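Local atomic coordinates of adenosine monophosphate-protein transferase (Bartonella henselae str. Houston-1, PDB entry 5NH2), a protein that transfers AMP from ATP to tyrosine or threonine residues of host target proteins, its Fic (fido) domain carrying this adenylyltransferase activity in bacterial virulence. Residues L180-R185 with R235-A240; V188-V193 with E200-L205. All blocks are in the same frame, centred on the assembly; numbering follows the deposited sequence.

How the interactions relate
Going from the N terminus, the chain first passes the segment 180-185, where helix 183-196 begins. Interaction 2 follows at once: residues 188-193 of that helix meet residues 200-205 of helix 200-208 after a short turn, making an antiparallel helical hairpin inside the Fido region. The chain then runs through helix 212-227 and returns as 235-240, where interaction 1 closes the longer loop on the start of the same helix. The smaller loop thus lies wholly within the larger one. Interaction 1 joins the Fic part to the first strand of the following sheet, and H204 NE2 of interaction 2 is probably hydrogen-bonded to V239 O of interaction 1, linking both.

Interaction 1 of 2, residues L180-R185 with R235-A240; sequences LITKER and RPVMVA
T182 and R235 meet through the direct hydrogen bond of this contact: T182 OG1 donates to R235 O at 2.8 Å, the donor tilted 31° from the carbonyl plane. The same hydroxyl oxygen accepts from R185 N at 3.2 Å, the N-cap bond of helix 183-196. A chi1 of 68° sets OG1 between its own backbone N and carbonyl carbon, where it can cap the helix and bind segment 235-240 as well. A water extends the polar seam, donating to L180 O and, at 2.7 Å, to V237 O; its bond from T182 N is weak.

R185 supplies the flat group. With CG anti to the backbone N (chi1 177°) and the chain extended to NE, its guanidinium is carried alongside the strand, and M238 CB sits over the centre of one face, 3.4 Å from R185 CZ. D208 OD2 forms a salt bridge with R185 NH1 and also accepts from V239 N, so one carboxylate oxygen serves both segments.

Apolar packing completes the contact. T182 CG2 meets V237 CG2 at 3.7 Å, the two side chains crossing at about a right angle. E184 CG packs 3.7 Å from P236 CD, the side chains lying side by side and pointing the same way.

Helix 200-208 reaches both R185 and M238 through H204, while F221 of helix 212-227 packs on V237. Strand 237-239, an outermost strand of the mixed sheet, pairs in parallel with strand 265-270; the contact thus joins the capped start of a Fido helix to the OB-clan intracellular delivery domain.

Interaction 2 of 2, residues V188-V193 with E200-L205; sequences VASVAV and EPMQHL
A189 O and M202 N are bridged by one water, which donates to A189 O at 3.0 Å and accepts from M202 N at 2.7 Å. M202 N lies in the first turn of helix 200-208, where the usual i-4 carbonyl would precede the helix; the water accepts from it instead and ties it to the neighbouring helix. Here the helices approach to 8.1 Å between their axes, with 142° between their directions, as in a splayed antiparallel hairpin.

Small side chains allow this approach. A189 CB points at the other helix and touches L205 CD1 at 3.8 Å and M202 CE at 4.0 Å. One turn on, A192 CB rests 3.7 Å from P201 CG, while P201 CB lies against A189 CA.

M202 starts with CG anti to the backbone N, then bends at chi2 (70°) and chi3 (75°), which brings its methyl back to the opposing helix. There CE lies 4.1 Å from V193 CG2, the two side chains crossing obliquely, and also lies against S190 N. The S190 hydroxyl is hydrogen-bonded to M186 O within its own helix; its side chain is about 7 Å from that of R98, a probable ATP-binding residue. N145 of helix 133-150 packs on both V193 and M202.

Direct side-chain contact is mainly apolar: the hairpin is thus held by fit of small and bent groups, with one water carrying the polar link between the backbones.

Interaction 1 of 2, residues L180-R185 with R235-A240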
ATOM      1  N   LEU A 180      -7.428   2.414   0.059  1.00 39.21           N
ATOM      2  CA  LEU A 180      -8.345   3.236   0.834  1.00 36.91           C
ATOM      3  C   LEU A 180      -7.651   3.922   2.009  1.00 36.91           C
ATOM      4  O   LEU A 180      -8.321   4.653   2.764  1.00 33.08           O
ATOM      5  CB  LEU A 180      -9.516   2.389   1.336  1.00 30.02           C
ATOM      6  CG  LEU A 180     -10.278   1.645   0.236  1.00 42.19           C
ATOM      7  CD1 LEU A 180     -11.567   1.060   0.812  1.00 49.70           C
ATOM      8  CD2 LEU A 180     -10.599   2.525  -0.968  1.00 41.02           C
ATOM      9  N   ILE A 181      -6.336   3.709   2.152  1.00 29.40           N
ATOM     10  CA  ILE A 181      -5.536   4.169   3.301  1.00 33.35           C
ATOM     11  C   ILE A 181      -4.659   5.319   2.840  1.00 34.18           C
ATOM     12  O   ILE A 181      -3.873   5.135   1.909  1.00 42.92           O
ATOM     13  CB  ILE A 181      -4.648   3.036   3.845  1.00 30.93           C
ATOM     14  CG1 ILE A 181      -5.515   1.934   4.457  1.00 34.20           C
ATOM     15  CG2 ILE A 181      -3.567   3.582   4.830  1.00 30.92           C
ATOM     16  CD1 ILE A 181      -6.514   2.471   5.441  1.00 43.01           C
ATOM     17  N   THR A 182      -4.742   6.477   3.504  1.00 29.36           N
ATOM     18  CA  THR A 182      -3.873   7.626   3.205  1.00 27.91           C
ATOM     19  C   THR A 182      -2.458   7.478   3.807  1.00 32.45           C
ATOM     20  O   THR A 182      -2.225   6.743   4.773  1.00 32.03           O
ATOM     21  CB  THR A 182      -4.456   8.946   3.735  1.00 35.23           C
ATOM     22  OG1 THR A 182      -4.449   8.936   5.177  1.00 35.94           O
ATOM     23  CG2 THR A 182      -5.861   9.245   3.193  1.00 26.12           C
ATOM     24  N   LYS A 183      -1.520   8.244   3.239  1.00 28.40           N
ATOM     25  CA  LYS A 183      -0.141   8.230   3.697  1.00 29.01           C
ATOM     26  C   LYS A 183      -0.053   8.603   5.179  1.00 28.90           C
ATOM     27  O   LYS A 183       0.697   7.984   5.960  1.00 29.42           O
ATOM     28  CB  LYS A 183       0.688   9.179   2.822  1.00 24.91           C
ATOM     29  CG  LYS A 183       2.242   9.116   3.102  1.00 32.13           C
ATOM     30  CD  LYS A 183       3.102   9.625   1.904  1.00 25.77           C
ATOM     31  CE  LYS A 183       4.396  10.235   2.386  1.00 53.28           C
ATOM     32  NZ  LYS A 183       5.443   9.233   2.749  1.00 52.97           N
ATOM     33  N   GLU A 184      -0.845   9.583   5.576  1.00 38.48           N
ATOM     34  CA  GLU A 184      -0.944   9.990   6.972  1.00 37.33           C
ATOM     35  C   GLU A 184      -1.375   8.838   7.888  1.00 34.05           C
ATOM     36  O   GLU A 184      -0.742   8.589   8.930  1.00 27.00           O
ATOM     37  CB  GLU A 184      -1.931  11.156   7.073  1.00 38.52           C
ATOM     38  CG  GLU A 184      -2.207  11.622   8.505  1.00 48.89           C
ATOM     39  CD  GLU A 184      -0.986  12.295   9.152  1.00 58.36           C
ATOM     40  OE1 GLU A 184       0.017  12.598   8.449  1.00 54.79           O
ATOM     41  OE2 GLU A 184      -1.042  12.528  10.379  1.00 64.77           O
ATOM     42  N   ARG A 185      -2.485   8.162   7.547  1.00 34.72           N
ATOM     43  CA  ARG A 185      -3.021   7.124   8.437  1.00 38.40           C
ATOM     44  C   ARG A 185      -2.044   5.952   8.554  1.00 35.75           C
ATOM     45  O   ARG A 185      -1.794   5.464   9.665  1.00 36.67           O
ATOM     46  CB  ARG A 185      -4.398   6.644   7.950  1.00 39.20           C
ATOM     47  CG  ARG A 185      -4.989   5.480   8.803  1.00 37.32           C
ATOM     48  CD  ARG A 185      -6.321   4.917   8.263  1.00 28.44           C
ATOM     49  NE  ARG A 185      -7.043   4.185   9.309  1.00 31.66           N
ATOM     50  CZ  ARG A 185      -8.247   3.603   9.180  1.00 34.96           C
ATOM     51  NH1 ARG A 185      -8.919   3.617   8.022  1.00 29.77           N
ATOM     52  NH2 ARG A 185      -8.781   2.977  10.227  1.00 38.27           N
ATOM     53  N   ARG A 235      -4.113  13.657   5.282  1.00 31.58           N
ATOM     54  CA  ARG A 235      -5.067  13.707   6.381  1.00 37.37           C
ATOM     55  C   ARG A 235      -5.483  12.299   6.842  1.00 41.68           C
ATOM     56  O   ARG A 235      -5.558  11.354   6.036  1.00 43.16           O
ATOM     57  CB  ARG A 235      -6.323  14.498   5.971  1.00 40.21           C
ATOM     58  CG  ARG A 235      -6.033  15.922   5.627  1.00 48.93           C
ATOM     59  CD  ARG A 235      -5.806  16.663   6.897  1.00 64.13           C
ATOM     60  NE  ARG A 235      -5.723  18.120   6.749  1.00 81.85           N
ATOM     61  CZ  ARG A 235      -6.717  18.915   6.336  1.00 82.23           C
ATOM     62  NH1 ARG A 235      -7.912  18.416   5.972  1.00 77.07           N
ATOM     63  NH2 ARG A 235      -6.502  20.222   6.271  1.00 77.79           N
ATOM     64  N   PRO A 236      -5.796  12.143   8.131  1.00 37.78           N
ATOM     65  CA  PRO A 236      -6.452  10.914   8.584  1.00 29.66           C
ATOM     66  C   PRO A 236      -7.841  10.787   7.970  1.00 41.05           C
ATOM     67  O   PRO A 236      -8.621  11.747   7.947  1.00 39.82           O
ATOM     68  CB  PRO A 236      -6.505  11.078  10.114  1.00 31.03           C
ATOM     69  CG  PRO A 236      -6.276  12.522  10.387  1.00 36.53           C
ATOM     70  CD  PRO A 236      -5.528  13.102   9.228  1.00 35.82           C
ATOM     71  N   VAL A 237      -8.121   9.597   7.428  1.00 37.61           N
ATOM     72  CA  VAL A 237      -9.415   9.216   6.854  1.00 34.02           C
ATOM     73  C   VAL A 237      -9.741   7.831   7.396  1.00 38.78           C
ATOM     74  O   VAL A 237      -8.957   6.894   7.219  1.00 43.58           O
ATOM     75  CB  VAL A 237      -9.402   9.199   5.310  1.00 30.07           C
ATOM     76  CG1 VAL A 237     -10.797   8.838   4.723  1.00 32.31           C
ATOM     77  CG2 VAL A 237      -8.936  10.565   4.786  1.00 33.03           C
ATOM     78  N   MET A 238     -10.843   7.706   8.119  1.00 35.31           N
ATOM     79  CA  MET A 238     -11.154   6.406   8.678  1.00 37.79           C
ATOM     80  C   MET A 238     -12.647   6.311   8.899  1.00 44.75           C
ATOM     81  O   MET A 238     -13.381   7.314   8.875  1.00 36.38           O
ATOM     82  CB  MET A 238     -10.415   6.135   9.988  1.00 35.89           C
ATOM     83  CG  MET A 238     -10.656   7.191  10.982  1.00 45.68           C
ATOM     84  SD  MET A 238      -9.319   7.278  12.172  1.00 54.46           S
ATOM     85  CE  MET A 238      -9.918   8.637  13.142  1.00 46.94           C
ATOM     86  N   VAL A 239     -13.077   5.081   9.098  1.00 43.73           N
ATOM     87  CA  VAL A 239     -14.472   4.802   9.336  1.00 41.48           C
ATOM     88  C   VAL A 239     -14.687   4.785  10.831  1.00 46.10           C
ATOM     89  O   VAL A 239     -13.889   4.194  11.570  1.00 45.69           O
ATOM     90  CB  VAL A 239     -14.869   3.481   8.686  1.00 47.60           C
ATOM     91  CG1 VAL A 239     -16.224   2.977   9.226  1.00 49.56           C
ATOM     92  CG2 VAL A 239     -14.914   3.706   7.172  1.00 47.63           C
ATOM     93  N   ALA A 240     -15.743   5.463  11.280  1.00 46.13           N
ATOM     94  CA  ALA A 240     -16.063   5.513  12.696  1.00 46.83           C
ATOM     95  C   ALA A 240     -16.070   4.119  13.308  1.00 46.35           C
ATOM     96  O   ALA A 240     -16.592   3.168  12.718  1.00 46.15           O
ATOM     97  CB  ALA A 240     -17.427   6.173  12.883  1.00 56.03           C
TER
HETATM   98  O   HOH W   1      -7.558   5.603   5.235  1.00 42.13           O

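Interaction 2 of 2, residues V188-V193 with E200-L205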
ATOM      1  N   VAL A 188       0.638   7.014  11.054  1.00 32.64           N
ATOM      2  CA  VAL A 188       0.109   6.995  12.425  1.00 28.88           C
ATOM      3  C   VAL A 188       0.056   5.551  12.959  1.00 28.83           C
ATOM      4  O   VAL A 188       0.490   5.270  14.088  1.00 29.49           O
ATOM      5  CB  VAL A 188      -1.294   7.660  12.472  1.00 34.99           C
ATOM      6  CG1 VAL A 188      -1.964   7.422  13.807  1.00 29.99           C
ATOM      7  CG2 VAL A 188      -1.273   9.182  12.189  1.00 27.88           C
ATOM      8  N   ALA A 189      -0.505   4.622  12.164  1.00 23.94           N
ATOM      9  CA  ALA A 189      -0.655   3.221  12.596  1.00 40.52           C
ATOM     10  C   ALA A 189       0.706   2.581  12.872  1.00 30.71           C
ATOM     11  O   ALA A 189       0.915   1.977  13.932  1.00 31.46           O
ATOM     12  CB  ALA A 189      -1.447   2.391  11.547  1.00 23.27           C
ATOM     13  N   SER A 190       1.654   2.732  11.930  1.00 26.80           N
ATOM     14  CA  SER A 190       2.959   2.090  12.087  1.00 24.14           C
ATOM     15  C   SER A 190       3.702   2.632  13.296  1.00 30.82           C
ATOM     16  O   SER A 190       4.302   1.860  14.051  1.00 36.96           O
ATOM     17  CB  SER A 190       3.841   2.300  10.841  1.00 26.76           C
ATOM     18  OG  SER A 190       3.133   1.994   9.659  1.00 33.05           O
ATOM     19  N   VAL A 191       3.710   3.962  13.488  1.00 24.69           N
ATOM     20  CA  VAL A 191       4.497   4.430  14.620  1.00 36.87           C
ATOM     21  C   VAL A 191       3.773   4.148  15.929  1.00 35.02           C
ATOM     22  O   VAL A 191       4.428   3.969  16.973  1.00 33.03           O
ATOM     23  CB  VAL A 191       4.946   5.914  14.513  1.00 41.14           C
ATOM     24  CG1 VAL A 191       5.124   6.411  13.054  1.00 41.26           C
ATOM     25  CG2 VAL A 191       4.194   6.866  15.468  1.00 41.80           C
ATOM     26  N   ALA A 192       2.435   4.066  15.922  1.00 31.97           N
ATOM     27  CA  ALA A 192       1.782   3.581  17.140  1.00 33.40           C
ATOM     28  C   ALA A 192       2.328   2.202  17.497  1.00 34.57           C
ATOM     29  O   ALA A 192       2.696   1.964  18.650  1.00 35.05           O
ATOM     30  CB  ALA A 192       0.261   3.552  17.000  1.00 33.09           C
ATOM     31  N   VAL A 193       2.497   1.315  16.498  1.00 31.46           N
ATOM     32  CA  VAL A 193       3.101   0.015  16.811  1.00 39.79           C
ATOM     33  C   VAL A 193       4.529   0.191  17.327  1.00 40.10           C
ATOM     34  O   VAL A 193       4.888  -0.291  18.406  1.00 32.83           O
ATOM     35  CB  VAL A 193       3.115  -0.920  15.588  1.00 36.40           C
ATOM     36  CG1 VAL A 193       3.745  -2.241  16.035  1.00 34.89           C
ATOM     37  CG2 VAL A 193       1.733  -1.171  15.026  1.00 34.15           C
ATOM     38  N   GLU A 200      -4.014  -0.871  18.477  1.00 45.14           N
ATOM     39  CA  GLU A 200      -5.358  -0.453  18.054  1.00 44.06           C
ATOM     40  C   GLU A 200      -5.375   0.260  16.722  1.00 40.02           C
ATOM     41  O   GLU A 200      -6.087  -0.219  15.811  1.00 36.67           O
ATOM     42  CB  GLU A 200      -6.015   0.417  19.131  1.00 43.53           C
ATOM     43  CG  GLU A 200      -6.982  -0.364  19.944  1.00 64.80           C
ATOM     44  CD  GLU A 200      -7.480   0.419  21.116  1.00 78.83           C
ATOM     45  OE1 GLU A 200      -7.731  -0.188  22.183  1.00 81.80           O
ATOM     46  OE2 GLU A 200      -7.593   1.652  20.959  1.00 84.15           O
ATOM     47  N   PRO A 201      -4.621   1.347  16.483  1.00 41.84           N
ATOM     48  CA  PRO A 201      -4.706   2.014  15.169  1.00 33.90           C
ATOM     49  C   PRO A 201      -4.518   1.050  14.009  1.00 32.17           C
ATOM     50  O   PRO A 201      -5.282   1.124  13.047  1.00 35.42           O
ATOM     51  CB  PRO A 201      -3.604   3.083  15.244  1.00 26.62           C
ATOM     52  CG  PRO A 201      -3.445   3.357  16.703  1.00 28.01           C
ATOM     53  CD  PRO A 201      -3.647   2.027  17.375  1.00 28.75           C
ATOM     54  N   MET A 202      -3.558   0.120  14.100  1.00 25.67           N
ATOM     55  CA  MET A 202      -3.350  -0.866  13.039  1.00 36.57           C
ATOM     56  C   MET A 202      -4.524  -1.847  12.903  1.00 40.54           C
ATOM     57  O   MET A 202      -4.973  -2.140  11.780  1.00 33.19           O
ATOM     58  CB  MET A 202      -2.051  -1.633  13.260  1.00 26.78           C
ATOM     59  CG  MET A 202      -1.674  -2.445  11.993  1.00 27.70           C
ATOM     60  SD  MET A 202      -1.126  -1.479  10.520  1.00 31.33           S
ATOM     61  CE  MET A 202       0.539  -1.010  11.076  1.00 25.31           C
ATOM     62  N   GLN A 203      -5.035  -2.363  14.026  1.00 26.76           N
ATOM     63  CA  GLN A 203      -6.246  -3.189  13.975  1.00 31.42           C
ATOM     64  C   GLN A 203      -7.431  -2.447  13.316  1.00 35.39           C
ATOM     65  O   GLN A 203      -8.193  -3.044  12.542  1.00 36.60           O
ATOM     66  CB  GLN A 203      -6.618  -3.656  15.407  1.00 29.39           C
ATOM     67  CG  GLN A 203      -5.627  -4.638  16.088  1.00 30.07           C
ATOM     68  CD  GLN A 203      -5.707  -4.603  17.645  1.00 40.36           C
ATOM     69  OE1 GLN A 203      -6.379  -3.745  18.211  1.00 42.43           O
ATOM     70  NE2 GLN A 203      -5.022  -5.543  18.324  1.00 43.32           N
ATOM     71  N   HIS A 204      -7.607  -1.148  13.617  1.00 32.05           N
ATOM     72  CA  HIS A 204      -8.687  -0.345  13.029  1.00 33.59           C
ATOM     73  C   HIS A 204      -8.465  -0.133  11.525  1.00 39.02           C
ATOM     74  O   HIS A 204      -9.403  -0.289  10.710  1.00 35.18           O
ATOM     75  CB  HIS A 204      -8.780   0.986  13.789  1.00 34.90           C
ATOM     76  CG  HIS A 204      -9.856   1.911  13.300  1.00 46.20           C
ATOM     77  ND1 HIS A 204      -9.873   3.260  13.606  1.00 44.46           N
ATOM     78  CD2 HIS A 204     -10.958   1.687  12.539  1.00 47.68           C
ATOM     79  CE1 HIS A 204     -10.929   3.829  13.043  1.00 38.97           C
ATOM     80  NE2 HIS A 204     -11.601   2.897  12.386  1.00 42.21           N
ATOM     81  N   LEU A 205      -7.204   0.137  11.143  1.00 33.22           N
ATOM     82  CA  LEU A 205      -6.805   0.153   9.741  1.00 32.08           C
ATOM     83  C   LEU A 205      -7.236  -1.128   9.012  1.00 31.19           C
ATOM     84  O   LEU A 205      -7.953  -1.050   8.003  1.00 34.71           O
ATOM     85  CB  LEU A 205      -5.286   0.361   9.637  1.00 35.26           C
ATOM     86  CG  LEU A 205      -4.704   0.710   8.250  1.00 33.29           C
ATOM     87  CD1 LEU A 205      -3.416   1.495   8.396  1.00 32.83           C
ATOM     88  CD2 LEU A 205      -4.426  -0.493   7.436  1.00 22.43           C
TER
HETATM   89  O   HOH W   2      -1.226   0.510  15.489  1.00 29.74           O